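PDB 1QDD: lithostathine-1-alpha from Homo sapiens, which might inhibit spontaneous calcium carbonate precipitation and may be associated with neuronal sprouting and with brain and pancreas regeneration. Local coordinates for residues N49-L54 and S137-F142; N75-L80 and K128-E133. The protein carries 1 engineered substitution. All blocks are in the same frame, centred on the assembly; numbering follows the deposited sequence.

Contact 1 (N49-L54 and S137-F142); sequences NLVSVL and SFVCKF
Val51 and Val139 meet at the tightly packed end of this contact, where the short strand Asn49-Leu50 runs antiparallel to the strand of Ser137-Phe142. CG1 of Val51 lies 3.8 Å from CB of Val139; with chi1 at 65° that methyl sits between the backbone N and the carbonyl carbon, turned onto the neighbouring valine. Next to it, the Leu50 side chain starts off away from the partner strand but curls back, so that its CD2 reaches CB of Phe138 at 3.7 Å, the two side chains crossing at about a right angle. Helix 35-44 closes over this side through Trp35 and Ala38; Cys140 SG also lies in plane at the edge of the Phe138 ring. The Cys42-Cys140 disulfide, from the first helix to the last strand, is a hallmark of the C-type lectin fold; strand 136-143 also pairs with strand 24-33, and strand 49-50 adds a short antiparallel pairing to it. Asn49 and Lys141 exchange reciprocal backbone hydrogen bonds, the one from Lys141 N to Asn49 O measuring 3.0 Å. A third runs from Val51 N to Val139 O, also 3.0 Å. Beyond Val51 the segments diverge and the contact loosens toward its more exposed side. There the extended Lys141 chain, with CG anti to its own N (chi1 174°), runs alongside the Val51-Ser52 backbone, its CB 4.0 Å from Val51 CA. It carries NZ to Ser52 O, a weak bond at 3.3 Å, and to the carboxylate of Glu58, its stronger partner, as a salt bridge.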
loop_
_atom_site.group_PDB
_atom_site.type_symbol
_atom_site.label_atom_id
_atom_site.label_comp_id
_atom_site.label_asym_id
_atom_site.label_seq_id
_atom_site.Cartn_x
_atom_site.Cartn_y
_atom_site.Cartn_z
ATOM N N ASN A 49 6.433 0.143 -5.031
ATOM C CA ASN A 49 5.660 -1.067 -4.848
ATOM C C ASN A 49 4.309 -0.660 -4.233
ATOM O O ASN A 49 4.185 0.463 -3.747
ATOM C CB ASN A 49 6.249 -2.132 -3.920
ATOM C CG ASN A 49 7.277 -3.020 -4.581
ATOM O OD1 ASN A 49 8.474 -2.860 -4.284
ATOM N ND2 ASN A 49 6.901 -3.941 -5.450
ATOM N N LEU A 50 3.342 -1.558 -4.244
ATOM C CA LEU A 50 2.128 -1.324 -3.480
ATOM C C LEU A 50 2.588 -1.029 -2.049
ATOM O O LEU A 50 3.594 -1.583 -1.560
ATOM C CB LEU A 50 1.228 -2.560 -3.455
ATOM C CG LEU A 50 0.331 -2.792 -4.673
ATOM C CD1 LEU A 50 -0.337 -4.156 -4.635
ATOM C CD2 LEU A 50 -0.718 -1.681 -4.785
ATOM N N VAL A 51 1.862 -0.195 -1.331
ATOM C CA VAL A 51 2.287 0.241 -0.008
ATOM C C VAL A 51 2.478 -0.916 0.957
ATOM O O VAL A 51 1.660 -1.829 1.042
ATOM C CB VAL A 51 1.311 1.311 0.530
ATOM C CG1 VAL A 51 -0.093 0.795 0.774
ATOM C CG2 VAL A 51 1.835 1.990 1.786
ATOM N N SER A 52 3.539 -0.819 1.762
ATOM C CA SER A 52 3.804 -1.685 2.900
ATOM C C SER A 52 3.530 -0.864 4.166
ATOM O O SER A 52 4.026 0.263 4.263
ATOM C CB SER A 52 5.234 -2.196 2.982
ATOM O OG SER A 52 5.624 -2.939 1.861
ATOM N N VAL A 53 2.697 -1.344 5.059
ATOM C CA VAL A 53 2.291 -0.633 6.283
ATOM C C VAL A 53 3.034 -1.273 7.454
ATOM O O VAL A 53 2.684 -2.383 7.861
ATOM C CB VAL A 53 0.771 -0.679 6.473
ATOM C CG1 VAL A 53 0.335 0.140 7.675
ATOM C CG2 VAL A 53 0.028 -0.209 5.219
ATOM N N LEU A 54 4.068 -0.579 7.919
ATOM C CA LEU A 54 4.982 -1.169 8.891
ATOM C C LEU A 54 4.842 -0.701 10.304
ATOM O O LEU A 54 5.462 -1.308 11.201
ATOM C CB LEU A 54 6.418 -0.937 8.364
ATOM C CG LEU A 54 6.615 -1.385 6.905
ATOM C CD1 LEU A 54 8.015 -1.086 6.398
ATOM C CD2 LEU A 54 6.317 -2.868 6.743
ATOM N N SER A 137 -8.876 0.049 -6.636
ATOM C CA SER A 137 -7.928 1.160 -6.583
ATOM C C SER A 137 -6.789 0.780 -5.627
ATOM O O SER A 137 -6.835 -0.283 -4.975
ATOM C CB SER A 137 -8.641 2.413 -6.110
ATOM O OG SER A 137 -9.288 2.150 -4.873
ATOM N N PHE A 138 -5.742 1.589 -5.528
ATOM C CA PHE A 138 -4.525 1.181 -4.811
ATOM C C PHE A 138 -3.662 2.338 -4.373
ATOM O O PHE A 138 -3.780 3.471 -4.873
ATOM C CB PHE A 138 -3.704 0.229 -5.717
ATOM C CG PHE A 138 -3.342 0.721 -7.085
ATOM C CD1 PHE A 138 -2.102 1.282 -7.347
ATOM C CD2 PHE A 138 -4.223 0.562 -8.152
ATOM C CE1 PHE A 138 -1.747 1.665 -8.624
ATOM C CE2 PHE A 138 -3.859 0.947 -9.422
ATOM C CZ PHE A 138 -2.628 1.500 -9.672
ATOM N N VAL A 139 -2.772 2.096 -3.417
ATOM C CA VAL A 139 -1.811 3.078 -2.930
ATOM C C VAL A 139 -0.390 2.571 -3.223
ATOM O O VAL A 139 -0.067 1.424 -2.907
ATOM C CB VAL A 139 -1.932 3.358 -1.422
ATOM C CG1 VAL A 139 -0.857 4.309 -0.901
ATOM C CG2 VAL A 139 -3.305 3.923 -1.062
ATOM N N CYS A 140 0.460 3.423 -3.787
ATOM C CA CYS A 140 1.871 3.148 -4.033
ATOM C C CYS A 140 2.780 3.908 -3.057
ATOM O O CYS A 140 2.431 4.966 -2.555
ATOM C CB CYS A 140 2.302 3.518 -5.459
ATOM S SG CYS A 140 1.428 2.768 -6.845
ATOM N N LYS A 141 3.959 3.345 -2.808
ATOM C CA LYS A 141 4.997 3.898 -1.941
ATOM C C LYS A 141 6.349 3.803 -2.650
ATOM O O LYS A 141 6.675 2.733 -3.170
ATOM C CB LYS A 141 5.024 3.126 -0.611
ATOM C CG LYS A 141 6.130 3.449 0.389
ATOM C CD LYS A 141 6.029 2.567 1.625
ATOM C CE LYS A 141 7.152 2.755 2.627
ATOM N NZ LYS A 141 6.937 1.854 3.811
ATOM N N PHE A 142 7.123 4.883 -2.686
ATOM C CA PHE A 142 8.439 4.851 -3.331
ATOM C C PHE A 142 9.411 5.748 -2.565
ATOM O O PHE A 142 9.050 6.738 -1.948
ATOM C CB PHE A 142 8.373 5.221 -4.803
ATOM C CG PHE A 142 7.997 6.620 -5.172
ATOM C CD1 PHE A 142 8.959 7.613 -5.327
ATOM C CD2 PHE A 142 6.676 6.963 -5.393
ATOM C CE1 PHE A 142 8.603 8.898 -5.681
ATOM C CE2 PHE A 142 6.316 8.246 -5.745
ATOM C CZ PHE A 142 7.275 9.224 -5.889
#

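Contact 2 (N75-L80 and K128-E133); sequences NVWIGL and KDVPCE
Asn75 opens the contact at its wetter end, where its OD1 lies 3.6 Å from CE of Lys128 and the two side chains cross at about a right angle. No direct hydrogen bond joins them. A bend at chi3 (89°) in the lysine chain turns its end toward Asn75, where two waters link the ammonium to the amide: one accepts from Asn75 ND2 at 2.9 Å and from Lys128 NZ at 2.8 Å, while the other donates to Asn75 OD1 at 3.1 Å and takes only a weak bond from the lysine. OD1 is held as well by Ser117 OG of strand 115-119, which pairs with both strands and so separates their backbones. Two residues on, Trp77 carries the buried half. Its indole comes across to the second segment, CZ3 resting 3.5 Å from CG2 of Val130, with the side chains crossing obliquely. The Pro131 carbonyl approaches the ring at its edge, in plane, with O 3.4 Å from CH2, and Cys132 O stands 3.9 Å from CZ2. NE1 bonds to Glu33 O, which limits rotation of the ring, and Trp35 packs edge-to-face with it. Cys132, bonded to Cys115 at the start of strand 115-119, anchors the turn between strands 127-130 and 136-143, the second conserved disulfide of C-type lectin domains. The contact thus rests on apolar packing of the indole on Val130, on a carbonyl at the ring edge, whose slightly positive hydrogens probably suit the oxygen, and on bridging water, with no direct hydrogen bond.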
loop_
_atom_site.group_PDB
_atom_site.type_symbol
_atom_site.label_atom_id
_atom_site.label_comp_id
_atom_site.label_asym_id
_atom_site.label_seq_id
_atom_site.Cartn_x
_atom_site.Cartn_y
_atom_site.Cartn_z
ATOM N N ASN A 75 -12.941 -0.655 -1.244
ATOM C CA ASN A 75 -11.751 -1.485 -1.052
ATOM C C ASN A 75 -10.554 -0.903 -1.784
ATOM O O ASN A 75 -10.683 -0.455 -2.921
ATOM C CB ASN A 75 -11.942 -2.904 -1.602
ATOM C CG ASN A 75 -12.868 -3.743 -0.754
ATOM O OD1 ASN A 75 -12.492 -4.245 0.293
ATOM N ND2 ASN A 75 -14.124 -3.803 -1.189
ATOM N N VAL A 76 -9.399 -0.833 -1.122
ATOM C CA VAL A 76 -8.172 -0.279 -1.691
ATOM C C VAL A 76 -7.021 -1.266 -1.486
ATOM O O VAL A 76 -6.776 -1.671 -0.336
ATOM C CB VAL A 76 -7.812 1.089 -1.078
ATOM C CG1 VAL A 76 -6.526 1.656 -1.666
ATOM C CG2 VAL A 76 -8.951 2.094 -1.267
ATOM N N TRP A 77 -6.288 -1.634 -2.515
ATOM C CA TRP A 77 -5.181 -2.586 -2.345
ATOM C C TRP A 77 -3.971 -2.040 -1.579
ATOM O O TRP A 77 -3.561 -0.888 -1.733
ATOM C CB TRP A 77 -4.641 -2.998 -3.719
ATOM C CG TRP A 77 -5.391 -3.888 -4.645
ATOM C CD1 TRP A 77 -5.655 -3.646 -5.966
ATOM C CD2 TRP A 77 -5.946 -5.178 -4.364
ATOM N NE1 TRP A 77 -6.336 -4.702 -6.514
ATOM C CE2 TRP A 77 -6.535 -5.657 -5.552
ATOM C CE3 TRP A 77 -6.012 -5.968 -3.209
ATOM C CZ2 TRP A 77 -7.168 -6.900 -5.619
ATOM C CZ3 TRP A 77 -6.628 -7.208 -3.292
ATOM C CH2 TRP A 77 -7.210 -7.653 -4.487
ATOM N N ILE A 78 -3.391 -2.936 -0.777
ATOM C CA ILE A 78 -2.094 -2.753 -0.126
ATOM C C ILE A 78 -1.219 -3.937 -0.565
ATOM O O ILE A 78 -1.700 -4.894 -1.166
ATOM C CB ILE A 78 -2.129 -2.542 1.378
ATOM C CG1 ILE A 78 -2.688 -3.761 2.120
ATOM C CG2 ILE A 78 -2.934 -1.287 1.720
ATOM C CD1 ILE A 78 -2.593 -3.666 3.635
ATOM N N GLY A 79 0.086 -3.882 -0.271
ATOM C CA GLY A 79 1.027 -4.874 -0.754
ATOM C C GLY A 79 1.144 -6.230 -0.104
ATOM O O GLY A 79 2.162 -6.911 -0.366
ATOM N N LEU A 80 0.229 -6.645 0.739
ATOM C CA LEU A 80 0.324 -7.905 1.470
ATOM C C LEU A 80 -0.363 -9.027 0.719
ATOM O O LEU A 80 -1.480 -8.840 0.201
ATOM C CB LEU A 80 -0.234 -7.752 2.886
ATOM C CG LEU A 80 0.214 -8.787 3.928
ATOM C CD1 LEU A 80 1.651 -8.572 4.370
ATOM C CD2 LEU A 80 -0.684 -8.748 5.163
ATOM N N LYS A 128 -8.745 -6.796 5.050
ATOM C CA LYS A 128 -9.536 -7.970 4.685
ATOM C C LYS A 128 -8.820 -8.739 3.585
ATOM O O LYS A 128 -8.285 -8.147 2.658
ATOM C CB LYS A 128 -10.902 -7.500 4.190
ATOM C CG LYS A 128 -11.896 -8.503 3.656
ATOM C CD LYS A 128 -13.231 -7.797 3.498
ATOM C CE LYS A 128 -13.437 -7.134 2.153
ATOM N NZ LYS A 128 -14.906 -6.867 1.988
ATOM N N ASP A 129 -8.833 -10.069 3.669
ATOM C CA ASP A 129 -8.332 -10.952 2.625
ATOM C C ASP A 129 -9.379 -11.160 1.537
ATOM O O ASP A 129 -10.530 -11.470 1.880
ATOM C CB ASP A 129 -7.893 -12.312 3.182
ATOM C CG ASP A 129 -8.937 -13.081 3.962
ATOM O OD1 ASP A 129 -9.536 -12.490 4.873
ATOM O OD2 ASP A 129 -9.160 -14.285 3.676
ATOM N N VAL A 130 -9.041 -11.001 0.286
ATOM C CA VAL A 130 -9.950 -11.091 -0.858
ATOM C C VAL A 130 -9.256 -11.762 -2.034
ATOM O O VAL A 130 -8.023 -11.886 -2.041
ATOM C CB VAL A 130 -10.400 -9.678 -1.303
ATOM C CG1 VAL A 130 -11.354 -8.997 -0.339
ATOM C CG2 VAL A 130 -9.185 -8.779 -1.523
ATOM N N PRO A 131 -9.979 -12.178 -3.068
ATOM C CA PRO A 131 -9.374 -12.777 -4.242
ATOM C C PRO A 131 -8.457 -11.786 -4.941
ATOM O O PRO A 131 -8.805 -10.618 -5.188
ATOM C CB PRO A 131 -10.572 -13.130 -5.127
ATOM C CG PRO A 131 -11.717 -13.259 -4.181
ATOM C CD PRO A 131 -11.469 -12.208 -3.118
ATOM N N CYS A 132 -7.282 -12.221 -5.372
ATOM C CA CYS A 132 -6.294 -11.385 -6.036
ATOM C C CYS A 132 -6.729 -10.877 -7.403
ATOM O O CYS A 132 -6.161 -9.901 -7.916
ATOM C CB CYS A 132 -4.968 -12.148 -6.174
ATOM S SG CYS A 132 -4.169 -12.563 -4.602
ATOM N N GLU A 133 -7.717 -11.510 -8.021
ATOM C CA GLU A 133 -8.248 -11.144 -9.316
ATOM C C GLU A 133 -9.306 -10.052 -9.253
ATOM O O GLU A 133 -9.752 -9.580 -10.310
ATOM C CB GLU A 133 -8.808 -12.386 -10.033
ATOM C CG GLU A 133 -7.791 -13.493 -10.229
ATOM C CD GLU A 133 -7.714 -14.473 -9.079
ATOM O OE1 GLU A 133 -8.388 -14.351 -8.033
ATOM O OE2 GLU A 133 -6.902 -15.421 -9.209
HETATM O O HOH W 1 -15.957 -5.959 -0.488
HETATM O O HOH W 2 -15.009 -3.476 1.979
#

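How the contacts relate
Contact 1 lies about 2 Å from the centre of the chain and contact 2 about 10 Å from it, with some 12 Å between their own centres. Both hang on one sheet, in which strands 75-78 and 136-143 are parallel neighbours: Ser137 O and Trp77 N are 2.9 Å apart, a probable hydrogen bond, as are Val51 O and Gly79 N. Direct main-chain pairing and aliphatic packing dominate the central contact, which buries 384 Å². The outer one buries 193 Å² and spans an intervening strand through side chains and water. Each includes one half-cystine, but the two disulfides fasten different parts of the lectin domain.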